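Local coordinates for trehalose monomycolate exporter MmpL3 (Mycobacterium tuberculosis, PDB 7NVH), which exports trehalose monomycolate, the carrier of mycolic acids, across the inner membrane, probably to supply the mycobacterial cell envelope, at residues L398-I403 against M716-S721; K416-G421 against I605-H610; L427-S432 against N616-P621; V455-N460 against T538-G543; H461-D466 against K504-R509. One frame throughout, in Å; residues are numbered along the deposited sequence.

How the contacts relate
From the N terminus, residue 398 opens the outermost loop, which contact 1 closes at helix 694-726. All the other contacts lie within it. The first segments of contacts 2 and 3 follow, and their second segments come back in the same order, so these two loops cross. Contact 2 joins the loop before helix 434-443 to the end of helix 582-607, and contact 3 joins it to the loop after helix 612-615. They touch where Pro621 packs on Ser418. Inside both lies contact 4, which pairs strands 451-457 and 540-543. Contact 5 is the innermost, on strand 508-514 of the same sheet. The series runs from the membrane helices to this α/β domain, with centres of contacts 1 and 5 about 68 Å apart.

Contact 1 of 5, residues L398-I403 against M716-S721; sequences LFAAPI and MFLVPS
Phe399, Ala400 and Ile403 pack on Phe717, Leu718 and Ser721 where the loop before helix 401-408 and the first turn of that helix meet the long helix 694-726. The packing is largely apolar, with no hydrogen bond between the segments. The two phenyl rings meet obliquely, with centroids 5.7 Å apart and planes at 39°. The edge of the Phe399 ring makes the approach, CD2 lying 3.5 Å from Phe717 CD1. Met716 CB lies over the centre of one face of the Phe717 ring. Ile403 crosses Phe717 at about a right angle, and its CD1 is 3.4 Å from Phe717 CB. CG1 of Ile403 is trans to the carbonyl carbon (chi1 -79°) and, with chi2 extended (174°), CD1 reaches out to Phe717. The other branch of Ile403, CG2, reaches Leu718 CD1 at 3.9 Å. The same leucine methyl is 3.9 Å from Ala400 CB. That alanine methyl also lies against Ser721 OG. The serine hydroxyl stays with its own helix: OG is 2.8 Å from Phe717 O and 2.9 Å from Leu718 O. Either carbonyl could take its proton, so this buried polar atom does not depend on the facing segment. Helix 694-726 is kinked here. Pro720 has no N-H for the preceding turn, and a wider pi-type turn spans Met716 to Leu718. Leu388 and Val392 cover Phe717 further, while Met590 of helix 582-607 meets Leu718. Apolar packing without cross-hydrogen bonds is expected in the transmembrane part of an RND-type transporter, here between helix 694-726 and the start of helix 401-408.

Contact 2 of 5, residues K416-G421 against I605-H610; sequences KLSLGG and IFVDGH
Val607 meets Lys416, Leu417 and Ser418, and the rings near it in the chain do not reach that loop. The Phe606 ring has Ile605 CG2 on one face, offset toward the rim, and is also stacked with the ring of Phe617. The His610 ring stacks with Trp604, and its ND1 bonds to Trp604 O. The carboxylate of Asp608 only borders the contact: OD1 is 4.4 Å from Lys416 CB, and the lysine chain leads away from it. Val607 does most of the touching, with its two methyls set against carbonyl oxygens. CG1 lies trans to the backbone N (chi1 175°) and comes 3.3 Å from Lys416 O. It is also 3.5 Å from Leu417 O, and CG2 is equally 3.5 Å from that oxygen. Ser418 OG adds a fourth approach, 3.7 Å from Val607 CG1. This hydroxyl gives its proton to Leu417 O at 2.7 Å, from above the carbonyl plane at a bent C=O...O angle of 102°. Leu417 and Val607 share Leu622 as a neighbour. Gly420 bonds through its backbone to the same residue, and Gly421 touches a bound lauryl maltose neopentyl glycol. With no hydrogen bond or salt bridge between the segments, the contact is mainly packing of the Val607 methyls on carbonyl oxygens, and the serine bond serves the loop itself.

Contact 3 of 5, residues L427-S432 against N616-P621; sequences LPPTNS and NFTPTP
Pro429 and Asn616 make the largest share of this contact, sliding past each other in opposite directions. OD1 of the asparagine lies 4.0 Å from Pro429 CD. The other end of the amide, ND2, sits 3.8 Å from Pro428 CB and 3.7 Å from Thr430 OG1, the threonine crossing it at about a right angle. Pro429 CG reaches further along, to Thr618 OG1 at 3.5 Å. The threonine oxygen stands trans to its own carbonyl carbon (chi1 -68°), a setting that turns it to the proline ring. Its polar partner is Arg434 NH1, to which it is hydrogen-bonded. The other arm of the same guanidinium, NH2, bonds to Leu427 O. Arg434 therefore bridges the two loops from outside, while the segments themselves exchange no hydrogen bond. Pro428 to Asn431 form a type I beta turn, closed by a weak bond from Asn431 N to Pro428 O at 3.1 Å. This turn presents the proline and threonine side chains to Asn616. The facing segment leaves helix 612-615 at Asn616, which has positive phi (59°), and runs on toward helix 624-654. The contact thus joins two loops that lead into helices 434-443 and 624-654, in the second MMPL half of this RND-clan protein. Farther out, Phe617 points away from the facing loop, and its ring packs on Ser612 and Val694. Leu427 packs on Ala172 and Leu173 of helix 166-174.

Contact 4 of 5, residues V455-N460 against T538-G543; sequences VIQTSN and TVLVGG
Backbone hydrogen bonds join Val455 and Leu540, an antiparallel hydrogen-bonded pair between strands 451-457 and 540-543. Val455 N gives to Leu540 O at 2.7 Å. In return Leu540 N gives to Val455 O at 3.1 Å. Past the regular pair, Thr538 grips Gln457 O with two donors. Its backbone N is 3.1 Å from that oxygen and stands above the carbonyl plane. Its hydroxyl OG1 is 3.0 Å away and lies in the plane. The threonine oxygen is placed between its own N and carbonyl carbon (chi1 61°), which lets both donors reach one acceptor. A weaker interaction is the CA-H...O contact from Val539 CA to Val455 O, 3.4 Å, so that oxygen too has two partners. On one face of the sheet Val455 CB lies 4.1 Å from Leu540 CB. The extended Gln457 chain runs across Leu540 at a slant and brings OE1 4.1 Å from Leu540 CD1. The four-stranded antiparallel sheet has order 494-495, 508-514, 451-457, 540-543, which repeats the strand order of the sheet in the first half of the chain. Strand 540-543 is one of the two edge strands within the chain, and Gly543 is the N-cap residue of helix 544-556. The Val455 and Leu540 face is covered by helix 49-61 through Ala53, Gln49 and Leu56. Ile456 and Val539 pack instead on helix 466-476, both touching Ile472.

Contact 5 of 5, residues H461-D466 against K504-R509; sequences HQPVTD and KDPSVR
The loop around Val464 is held to the type I turn Asp505-Val508 by one backbone hydrogen bond, Val464 N to Pro506 O, 3.1 Å and nearly straight at 164°. The same Pro506 oxygen takes a CA-H...O contact from Pro463 CA at 3.4 Å. A second such contact runs the other way, Ser507 CA lying 3.4 Å from Gln462 O. That oxygen also accepts a hydrogen bond from Thr458 OG1. The side chains follow this backbone pairing. Val464 points at the turn. With CG1 trans to the backbone N (chi1 -174°), CG2 is the methyl left facing the turn, 3.3 Å from Ser507 O. Ser507 CB lies 3.4 Å from Gln462 O and also packs on His461 CA. The two proline rings meet loosely, Pro463 CB to Pro506 CB at 4.3 Å. Arg509 bends at chi2 and chi3, which brings its guanidinium beside the loop. NH1 is 3.4 Å from Val464 O. The polar partner of this side chain is Glu495, whose OE2 forms a salt bridge with Arg509 NE. Asp466 OD2 is 6.4 Å from Arg509 NH2, too far for a salt bridge; at most it may add a weak long-range attraction. Thr465 occupies the N-cap position of helix 466-476, but its side chain makes no capping bond. Val464 and Arg509 both pack on Ile469 of that helix. Strand 508-514 begins at Val508, which points away from the loop; its side chain touches Val455, Gln457 and, on helix 49-61, Val60. Val464 also touches Ile456 and Thr458, at and just past the end of strand 451-457.

Contact 1 of 5, residues L398-I403 against M716-S721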
# COMPACT_ATOMS: atom_id res chain seq x y z
N LEU A 398 2.04 29.39 -23.53
CA LEU A 398 3.46 29.11 -23.32
C LEU A 398 3.73 28.45 -21.98
O LEU A 398 4.80 27.86 -21.81
CB LEU A 398 4.27 30.40 -23.44
CG LEU A 398 4.96 30.63 -24.78
CD1 LEU A 398 3.94 30.83 -25.89
CD2 LEU A 398 5.88 31.82 -24.69
N PHE A 399 2.81 28.55 -21.03
CA PHE A 399 2.99 27.95 -19.71
C PHE A 399 2.17 26.69 -19.53
O PHE A 399 2.25 26.06 -18.47
CB PHE A 399 2.61 28.96 -18.62
CG PHE A 399 3.63 30.04 -18.42
CD1 PHE A 399 3.72 31.10 -19.30
CD2 PHE A 399 4.50 30.00 -17.34
CE1 PHE A 399 4.65 32.10 -19.11
CE2 PHE A 399 5.43 30.99 -17.15
CZ PHE A 399 5.51 32.04 -18.04
N ALA A 400 1.39 26.29 -20.53
CA ALA A 400 0.60 25.07 -20.46
C ALA A 400 0.96 24.05 -21.52
O ALA A 400 1.01 22.86 -21.21
CB ALA A 400 -0.90 25.40 -20.57
N ALA A 401 1.19 24.47 -22.76
CA ALA A 401 1.58 23.51 -23.79
C ALA A 401 2.93 22.86 -23.49
O ALA A 401 3.02 21.62 -23.56
CB ALA A 401 1.55 24.18 -25.17
N PRO A 402 4.00 23.60 -23.16
CA PRO A 402 5.24 22.91 -22.80
C PRO A 402 5.08 21.97 -21.62
O PRO A 402 5.71 20.91 -21.59
CB PRO A 402 6.21 24.05 -22.48
CG PRO A 402 5.70 25.20 -23.23
CD PRO A 402 4.22 25.04 -23.35
N ILE A 403 4.25 22.33 -20.64
CA ILE A 403 4.10 21.48 -19.46
C ILE A 403 3.31 20.23 -19.78
O ILE A 403 3.66 19.14 -19.33
CB ILE A 403 3.49 22.27 -18.30
CG1 ILE A 403 4.59 23.12 -17.65
CG2 ILE A 403 2.83 21.34 -17.31
CD1 ILE A 403 4.09 24.04 -16.60
N MET A 716 1.12 25.76 -10.01
CA MET A 716 1.69 27.06 -10.33
C MET A 716 1.43 27.47 -11.77
O MET A 716 1.28 28.66 -12.05
CB MET A 716 3.19 27.10 -10.05
CG MET A 716 3.54 27.06 -8.57
SD MET A 716 5.29 27.32 -8.23
CE MET A 716 6.06 26.51 -9.62
N PHE A 717 1.37 26.52 -12.71
CA PHE A 717 1.27 26.93 -14.10
C PHE A 717 0.06 26.38 -14.83
O PHE A 717 -0.56 27.11 -15.61
CB PHE A 717 2.53 26.49 -14.85
CG PHE A 717 3.81 27.05 -14.29
CD1 PHE A 717 4.01 28.41 -14.22
CD2 PHE A 717 4.80 26.21 -13.84
CE1 PHE A 717 5.18 28.92 -13.70
CE2 PHE A 717 5.98 26.71 -13.32
CZ PHE A 717 6.17 28.07 -13.26
N LEU A 718 -0.29 25.11 -14.63
CA LEU A 718 -1.30 24.49 -15.47
C LEU A 718 -2.71 24.94 -15.11
O LEU A 718 -3.49 25.30 -15.99
CB LEU A 718 -1.20 22.97 -15.37
CG LEU A 718 -1.57 22.17 -16.61
CD1 LEU A 718 -0.80 22.68 -17.82
CD2 LEU A 718 -1.31 20.69 -16.39
N VAL A 719 -3.04 24.94 -13.82
CA VAL A 719 -4.39 25.34 -13.40
C VAL A 719 -4.69 26.79 -13.77
O VAL A 719 -5.74 27.05 -14.37
CB VAL A 719 -4.59 25.05 -11.90
CG1 VAL A 719 -6.05 25.22 -11.53
CG2 VAL A 719 -4.12 23.65 -11.57
N PRO A 720 -3.84 27.78 -13.44
CA PRO A 720 -4.17 29.15 -13.84
C PRO A 720 -4.27 29.34 -15.34
O PRO A 720 -5.19 30.01 -15.82
CB PRO A 720 -3.02 29.99 -13.25
CG PRO A 720 -2.35 29.14 -12.28
CD PRO A 720 -2.62 27.72 -12.61
N SER A 721 -3.34 28.75 -16.10
CA SER A 721 -3.36 28.93 -17.55
C SER A 721 -4.60 28.32 -18.17
O SER A 721 -5.24 28.93 -19.04
CB SER A 721 -2.10 28.33 -18.16
OG SER A 721 -2.04 26.94 -17.93

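Contact 2 of 5, residues K416-G421 against I605-H610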
# COMPACT_ATOMS: atom_id res chain seq x y z
N LYS A 416 6.89 -0.32 -20.22
CA LYS A 416 7.60 -1.49 -19.72
C LYS A 416 7.30 -1.67 -18.23
O LYS A 416 8.16 -1.51 -17.36
CB LYS A 416 9.10 -1.35 -19.97
CG LYS A 416 9.49 -1.03 -21.41
CD LYS A 416 8.65 -1.80 -22.43
CE LYS A 416 9.23 -1.66 -23.83
NZ LYS A 416 8.20 -1.85 -24.89
N LEU A 417 6.04 -2.01 -17.95
CA LEU A 417 5.60 -2.12 -16.56
C LEU A 417 6.02 -3.45 -15.94
O LEU A 417 6.78 -3.47 -14.97
CB LEU A 417 4.08 -1.94 -16.48
CG LEU A 417 3.52 -1.80 -15.07
CD1 LEU A 417 4.10 -0.58 -14.38
CD2 LEU A 417 2.00 -1.72 -15.11
N SER A 418 5.53 -4.56 -16.49
CA SER A 418 5.96 -5.90 -16.11
C SER A 418 5.73 -6.16 -14.61
O SER A 418 6.66 -6.24 -13.81
CB SER A 418 7.43 -6.12 -16.48
OG SER A 418 8.29 -5.59 -15.49
N LEU A 419 4.45 -6.25 -14.25
CA LEU A 419 4.08 -6.59 -12.89
C LEU A 419 4.65 -7.94 -12.48
O LEU A 419 5.06 -8.76 -13.31
CB LEU A 419 2.56 -6.61 -12.75
CG LEU A 419 1.83 -5.31 -13.06
CD1 LEU A 419 0.33 -5.53 -13.03
CD2 LEU A 419 2.24 -4.23 -12.09
N GLY A 420 4.68 -8.17 -11.18
CA GLY A 420 5.26 -9.38 -10.63
C GLY A 420 4.69 -9.73 -9.27
O GLY A 420 3.51 -9.52 -9.00
N GLY A 421 5.54 -10.27 -8.40
CA GLY A 421 5.11 -10.74 -7.10
C GLY A 421 6.18 -10.58 -6.05
O GLY A 421 7.31 -10.18 -6.34
N ILE A 605 12.04 4.41 -12.54
CA ILE A 605 12.98 4.33 -11.43
C ILE A 605 13.07 2.92 -10.87
O ILE A 605 14.17 2.42 -10.62
CB ILE A 605 12.60 5.35 -10.34
CG1 ILE A 605 12.94 6.76 -10.83
CG2 ILE A 605 13.32 5.05 -9.05
CD1 ILE A 605 12.51 7.85 -9.90
N PHE A 606 11.94 2.24 -10.66
CA PHE A 606 11.94 0.96 -9.97
C PHE A 606 11.97 -0.24 -10.91
O PHE A 606 12.60 -1.25 -10.58
CB PHE A 606 10.71 0.87 -9.06
CG PHE A 606 10.76 1.81 -7.90
CD1 PHE A 606 11.37 1.45 -6.72
CD2 PHE A 606 10.23 3.08 -8.01
CE1 PHE A 606 11.43 2.32 -5.66
CE2 PHE A 606 10.29 3.96 -6.95
CZ PHE A 606 10.89 3.58 -5.78
N VAL A 607 11.33 -0.17 -12.07
CA VAL A 607 11.37 -1.28 -13.01
C VAL A 607 12.58 -1.18 -13.92
O VAL A 607 13.35 -2.14 -14.05
CB VAL A 607 10.06 -1.34 -13.83
CG1 VAL A 607 10.16 -2.42 -14.89
CG2 VAL A 607 8.88 -1.59 -12.91
N ASP A 608 12.78 -0.03 -14.57
CA ASP A 608 13.95 0.15 -15.41
C ASP A 608 15.24 0.21 -14.59
O ASP A 608 16.32 0.01 -15.15
CB ASP A 608 13.80 1.41 -16.26
CG ASP A 608 12.82 1.23 -17.40
OD1 ASP A 608 12.62 0.08 -17.84
OD2 ASP A 608 12.25 2.24 -17.87
N GLY A 609 15.14 0.48 -13.30
CA GLY A 609 16.27 0.33 -12.41
C GLY A 609 17.22 1.50 -12.32
O GLY A 609 18.42 1.29 -12.14
N HIS A 610 16.73 2.72 -12.45
CA HIS A 610 17.57 3.90 -12.28
C HIS A 610 17.52 4.36 -10.83
O HIS A 610 16.51 4.23 -10.15
CB HIS A 610 17.12 5.02 -13.21
CG HIS A 610 17.42 4.76 -14.65
ND1 HIS A 610 16.54 4.13 -15.50
CD2 HIS A 610 18.52 5.04 -15.40
CE1 HIS A 610 17.07 4.04 -16.70
NE2 HIS A 610 18.27 4.58 -16.67

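Contact 3 of 5, residues L427-S432 against N616-P621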
# COMPACT_ATOMS: atom_id res chain seq x y z
N LEU A 427 13.72 -6.90 -0.30
CA LEU A 427 14.62 -6.46 0.75
C LEU A 427 15.87 -5.85 0.14
O LEU A 427 16.26 -6.21 -0.97
CB LEU A 427 14.99 -7.64 1.65
CG LEU A 427 13.85 -8.23 2.47
CD1 LEU A 427 14.26 -9.56 3.07
CD2 LEU A 427 13.41 -7.26 3.55
N PRO A 428 16.54 -4.93 0.83
CA PRO A 428 17.73 -4.32 0.26
C PRO A 428 18.83 -5.36 0.11
O PRO A 428 18.89 -6.34 0.86
CB PRO A 428 18.11 -3.25 1.30
CG PRO A 428 17.54 -3.75 2.56
CD PRO A 428 16.26 -4.41 2.18
N PRO A 429 19.72 -5.17 -0.87
CA PRO A 429 20.77 -6.18 -1.11
C PRO A 429 21.73 -6.36 0.05
O PRO A 429 22.60 -7.24 -0.03
CB PRO A 429 21.50 -5.64 -2.35
CG PRO A 429 20.51 -4.72 -2.99
CD PRO A 429 19.76 -4.09 -1.87
N THR A 430 21.61 -5.58 1.12
CA THR A 430 22.48 -5.69 2.29
C THR A 430 21.69 -6.10 3.53
O THR A 430 22.05 -5.73 4.65
CB THR A 430 23.21 -4.38 2.54
OG1 THR A 430 22.26 -3.35 2.83
CG2 THR A 430 24.01 -3.98 1.31
N ASN A 431 20.61 -6.87 3.34
CA ASN A 431 19.70 -7.17 4.44
C ASN A 431 20.24 -8.21 5.41
O ASN A 431 19.74 -8.29 6.54
CB ASN A 431 18.36 -7.65 3.89
CG ASN A 431 17.26 -7.56 4.92
OD1 ASN A 431 16.55 -8.54 5.17
ND2 ASN A 431 17.10 -6.39 5.52
N SER A 432 21.22 -9.02 5.00
CA SER A 432 21.82 -10.08 5.81
C SER A 432 20.86 -11.25 6.00
O SER A 432 21.24 -12.28 6.56
CB SER A 432 22.28 -9.55 7.17
OG SER A 432 21.22 -9.60 8.11
N ASN A 616 19.12 2.09 -2.71
CA ASN A 616 19.39 0.79 -2.09
C ASN A 616 18.21 -0.17 -2.29
O ASN A 616 17.54 -0.58 -1.34
CB ASN A 616 19.73 0.95 -0.61
CG ASN A 616 20.68 -0.11 -0.12
OD1 ASN A 616 21.49 -0.63 -0.89
ND2 ASN A 616 20.60 -0.44 1.16
N PHE A 617 17.97 -0.52 -3.55
CA PHE A 617 17.01 -1.56 -3.87
C PHE A 617 17.47 -2.27 -5.14
O PHE A 617 18.45 -1.88 -5.78
CB PHE A 617 15.59 -1.01 -4.02
CG PHE A 617 15.41 -0.11 -5.21
CD1 PHE A 617 15.04 -0.62 -6.44
CD2 PHE A 617 15.58 1.26 -5.09
CE1 PHE A 617 14.87 0.20 -7.52
CE2 PHE A 617 15.41 2.08 -6.18
CZ PHE A 617 15.05 1.56 -7.39
N THR A 618 16.75 -3.33 -5.49
CA THR A 618 17.04 -4.10 -6.68
C THR A 618 15.91 -3.94 -7.68
O THR A 618 14.74 -4.16 -7.32
CB THR A 618 17.22 -5.59 -6.34
OG1 THR A 618 18.42 -5.75 -5.58
CG2 THR A 618 17.31 -6.42 -7.61
N PRO A 619 16.20 -3.54 -8.93
CA PRO A 619 15.13 -3.38 -9.93
C PRO A 619 14.29 -4.63 -10.07
O PRO A 619 14.77 -5.67 -10.53
CB PRO A 619 15.90 -3.08 -11.22
CG PRO A 619 17.26 -2.69 -10.81
CD PRO A 619 17.53 -3.21 -9.45
N THR A 620 13.02 -4.55 -9.67
CA THR A 620 12.16 -5.72 -9.60
C THR A 620 10.80 -5.39 -10.20
O THR A 620 10.40 -4.22 -10.22
CB THR A 620 12.00 -6.20 -8.15
OG1 THR A 620 11.37 -7.49 -8.13
CG2 THR A 620 11.15 -5.22 -7.34
N PRO A 621 10.10 -6.39 -10.71
CA PRO A 621 8.71 -6.18 -11.12
C PRO A 621 7.86 -5.71 -9.95
O PRO A 621 8.04 -6.13 -8.81
CB PRO A 621 8.27 -7.56 -11.60
CG PRO A 621 9.51 -8.23 -12.03
CD PRO A 621 10.64 -7.67 -11.21

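Contact 4 of 5, residues V455-N460 against T538-G543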
# COMPACT_ATOMS: atom_id res chain seq x y z
N VAL A 455 -4.51 -30.39 -10.25
CA VAL A 455 -5.31 -31.03 -9.22
C VAL A 455 -6.40 -31.84 -9.90
O VAL A 455 -7.40 -31.28 -10.38
CB VAL A 455 -5.90 -30.00 -8.25
CG1 VAL A 455 -6.60 -30.70 -7.11
CG2 VAL A 455 -4.80 -29.10 -7.72
N ILE A 456 -6.22 -33.15 -9.94
CA ILE A 456 -7.16 -34.08 -10.55
C ILE A 456 -8.22 -34.43 -9.51
O ILE A 456 -7.88 -34.76 -8.37
CB ILE A 456 -6.44 -35.33 -11.06
CG1 ILE A 456 -5.44 -34.96 -12.14
CG2 ILE A 456 -7.43 -36.36 -11.56
CD1 ILE A 456 -4.35 -35.98 -12.34
N GLN A 457 -9.49 -34.35 -9.89
CA GLN A 457 -10.58 -34.44 -8.93
C GLN A 457 -11.84 -34.96 -9.61
O GLN A 457 -12.44 -34.24 -10.40
CB GLN A 457 -10.84 -33.07 -8.30
CG GLN A 457 -11.87 -33.06 -7.20
CD GLN A 457 -12.02 -31.69 -6.59
OE1 GLN A 457 -11.39 -30.74 -7.03
NE2 GLN A 457 -12.87 -31.59 -5.57
N THR A 458 -12.23 -36.18 -9.28
CA THR A 458 -13.47 -36.73 -9.82
C THR A 458 -14.67 -35.95 -9.30
O THR A 458 -14.71 -35.54 -8.14
CB THR A 458 -13.62 -38.20 -9.44
OG1 THR A 458 -13.27 -38.38 -8.06
CG2 THR A 458 -12.74 -39.07 -10.30
N SER A 459 -15.66 -35.76 -10.17
CA SER A 459 -16.89 -35.10 -9.77
C SER A 459 -17.80 -36.00 -8.93
O SER A 459 -18.71 -35.50 -8.27
CB SER A 459 -17.64 -34.60 -11.00
OG SER A 459 -17.98 -35.67 -11.86
N ASN A 460 -17.56 -37.31 -8.96
CA ASN A 460 -18.36 -38.25 -8.18
C ASN A 460 -17.91 -38.30 -6.72
O ASN A 460 -18.68 -38.74 -5.86
CB ASN A 460 -18.26 -39.64 -8.81
CG ASN A 460 -19.22 -40.66 -8.21
OD1 ASN A 460 -19.97 -40.37 -7.28
ND2 ASN A 460 -19.18 -41.87 -8.73
N THR A 538 -12.13 -33.21 -13.32
CA THR A 538 -12.09 -31.76 -13.44
C THR A 538 -10.74 -31.30 -12.93
O THR A 538 -10.48 -31.35 -11.72
CB THR A 538 -13.22 -31.10 -12.66
OG1 THR A 538 -13.09 -31.41 -11.27
CG2 THR A 538 -14.57 -31.59 -13.16
N VAL A 539 -9.88 -30.84 -13.83
CA VAL A 539 -8.51 -30.48 -13.48
C VAL A 539 -8.46 -29.01 -13.12
O VAL A 539 -8.86 -28.15 -13.91
CB VAL A 539 -7.54 -30.79 -14.63
CG1 VAL A 539 -6.11 -30.62 -14.18
CG2 VAL A 539 -7.77 -32.20 -15.15
N LEU A 540 -7.98 -28.71 -11.92
CA LEU A 540 -7.68 -27.35 -11.49
C LEU A 540 -6.17 -27.16 -11.54
O LEU A 540 -5.42 -28.03 -11.09
CB LEU A 540 -8.19 -27.09 -10.08
CG LEU A 540 -9.70 -27.01 -9.85
CD1 LEU A 540 -10.00 -27.07 -8.37
CD2 LEU A 540 -10.25 -25.74 -10.45
N VAL A 541 -5.73 -26.03 -12.08
CA VAL A 541 -4.31 -25.73 -12.22
C VAL A 541 -3.97 -24.62 -11.24
O VAL A 541 -4.56 -23.53 -11.29
CB VAL A 541 -3.95 -25.33 -13.66
CG1 VAL A 541 -2.46 -25.14 -13.79
CG2 VAL A 541 -4.44 -26.39 -14.63
N GLY A 542 -3.02 -24.89 -10.35
CA GLY A 542 -2.62 -23.97 -9.32
C GLY A 542 -1.12 -23.78 -9.30
O GLY A 542 -0.46 -23.80 -10.34
N GLY A 543 -0.59 -23.59 -8.11
CA GLY A 543 0.82 -23.34 -7.93
C GLY A 543 1.11 -21.85 -7.79
O GLY A 543 0.32 -20.99 -8.16

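Contact 5 of 5, residues H461-D466 against K504-R509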
# COMPACT_ATOMS: atom_id res chain seq x y z
N HIS A 461 -16.70 -37.83 -6.43
CA HIS A 461 -16.03 -38.05 -5.15
C HIS A 461 -15.80 -39.55 -4.94
O HIS A 461 -16.23 -40.16 -3.96
CB HIS A 461 -16.82 -37.43 -3.99
CG HIS A 461 -17.34 -36.07 -4.29
ND1 HIS A 461 -18.61 -35.86 -4.81
CD2 HIS A 461 -16.78 -34.85 -4.17
CE1 HIS A 461 -18.80 -34.56 -4.98
NE2 HIS A 461 -17.70 -33.92 -4.60
N GLN A 462 -15.10 -40.13 -5.91
CA GLN A 462 -14.79 -41.54 -6.03
C GLN A 462 -13.29 -41.68 -6.24
O GLN A 462 -12.65 -40.76 -6.75
CB GLN A 462 -15.55 -42.16 -7.21
CG GLN A 462 -15.79 -43.65 -7.14
CD GLN A 462 -16.77 -44.13 -8.19
OE1 GLN A 462 -17.25 -43.35 -9.00
NE2 GLN A 462 -17.06 -45.42 -8.19
N PRO A 463 -12.69 -42.80 -5.82
CA PRO A 463 -11.25 -42.99 -6.05
C PRO A 463 -10.84 -42.80 -7.50
O PRO A 463 -11.34 -43.48 -8.39
CB PRO A 463 -11.02 -44.44 -5.60
CG PRO A 463 -12.05 -44.67 -4.57
CD PRO A 463 -13.24 -43.82 -4.91
N VAL A 464 -9.93 -41.86 -7.73
CA VAL A 464 -9.50 -41.54 -9.09
C VAL A 464 -8.65 -42.68 -9.62
O VAL A 464 -7.64 -43.05 -9.01
CB VAL A 464 -8.72 -40.21 -9.12
CG1 VAL A 464 -8.41 -39.82 -10.54
CG2 VAL A 464 -9.50 -39.12 -8.43
N THR A 465 -9.06 -43.25 -10.75
CA THR A 465 -8.34 -44.38 -11.32
C THR A 465 -6.96 -43.95 -11.78
O THR A 465 -6.81 -42.89 -12.41
CB THR A 465 -9.12 -44.97 -12.49
OG1 THR A 465 -10.45 -45.29 -12.06
CG2 THR A 465 -8.45 -46.23 -13.00
N ASP A 466 -5.95 -44.77 -11.49
CA ASP A 466 -4.59 -44.45 -11.89
C ASP A 466 -4.44 -44.33 -13.40
O ASP A 466 -3.51 -43.68 -13.88
CB ASP A 466 -3.62 -45.51 -11.36
CG ASP A 466 -4.00 -46.91 -11.78
OD1 ASP A 466 -4.98 -47.07 -12.53
OD2 ASP A 466 -3.31 -47.86 -11.35
N LYS A 504 -5.85 -38.07 3.44
CA LYS A 504 -5.60 -38.73 2.17
C LYS A 504 -6.89 -39.02 1.43
O LYS A 504 -7.31 -40.18 1.34
CB LYS A 504 -4.81 -40.02 2.38
CG LYS A 504 -3.41 -39.80 2.93
CD LYS A 504 -2.70 -41.12 3.16
CE LYS A 504 -1.33 -40.89 3.76
NZ LYS A 504 -1.45 -40.18 5.07
N ASP A 505 -7.53 -37.98 0.91
CA ASP A 505 -8.75 -38.15 0.13
C ASP A 505 -8.42 -38.91 -1.15
O ASP A 505 -7.55 -38.47 -1.91
CB ASP A 505 -9.35 -36.79 -0.21
CG ASP A 505 -10.86 -36.83 -0.31
OD1 ASP A 505 -11.45 -37.90 -0.07
OD2 ASP A 505 -11.46 -35.78 -0.63
N PRO A 506 -9.06 -40.05 -1.42
CA PRO A 506 -8.75 -40.79 -2.64
C PRO A 506 -9.36 -40.19 -3.90
O PRO A 506 -9.05 -40.66 -5.00
CB PRO A 506 -9.34 -42.18 -2.36
CG PRO A 506 -10.48 -41.90 -1.45
CD PRO A 506 -10.05 -40.75 -0.58
N SER A 507 -10.22 -39.18 -3.77
CA SER A 507 -10.85 -38.56 -4.93
C SER A 507 -10.11 -37.33 -5.42
O SER A 507 -10.53 -36.73 -6.41
CB SER A 507 -12.29 -38.18 -4.60
OG SER A 507 -12.34 -36.96 -3.90
N VAL A 508 -9.02 -36.93 -4.77
CA VAL A 508 -8.21 -35.81 -5.20
C VAL A 508 -6.76 -36.25 -5.26
O VAL A 508 -6.22 -36.74 -4.26
CB VAL A 508 -8.35 -34.59 -4.27
CG1 VAL A 508 -7.66 -33.39 -4.88
CG2 VAL A 508 -9.81 -34.29 -4.01
N ARG A 509 -6.14 -36.10 -6.42
CA ARG A 509 -4.71 -36.32 -6.60
C ARG A 509 -4.12 -35.13 -7.33
O ARG A 509 -4.75 -34.59 -8.24
CB ARG A 509 -4.43 -37.61 -7.37
CG ARG A 509 -5.16 -38.82 -6.83
CD ARG A 509 -4.23 -39.69 -6.01
NE ARG A 509 -3.38 -40.53 -6.84
CZ ARG A 509 -3.74 -41.70 -7.34
NH1 ARG A 509 -4.95 -42.18 -7.09
NH2 ARG A 509 -2.90 -42.40 -8.09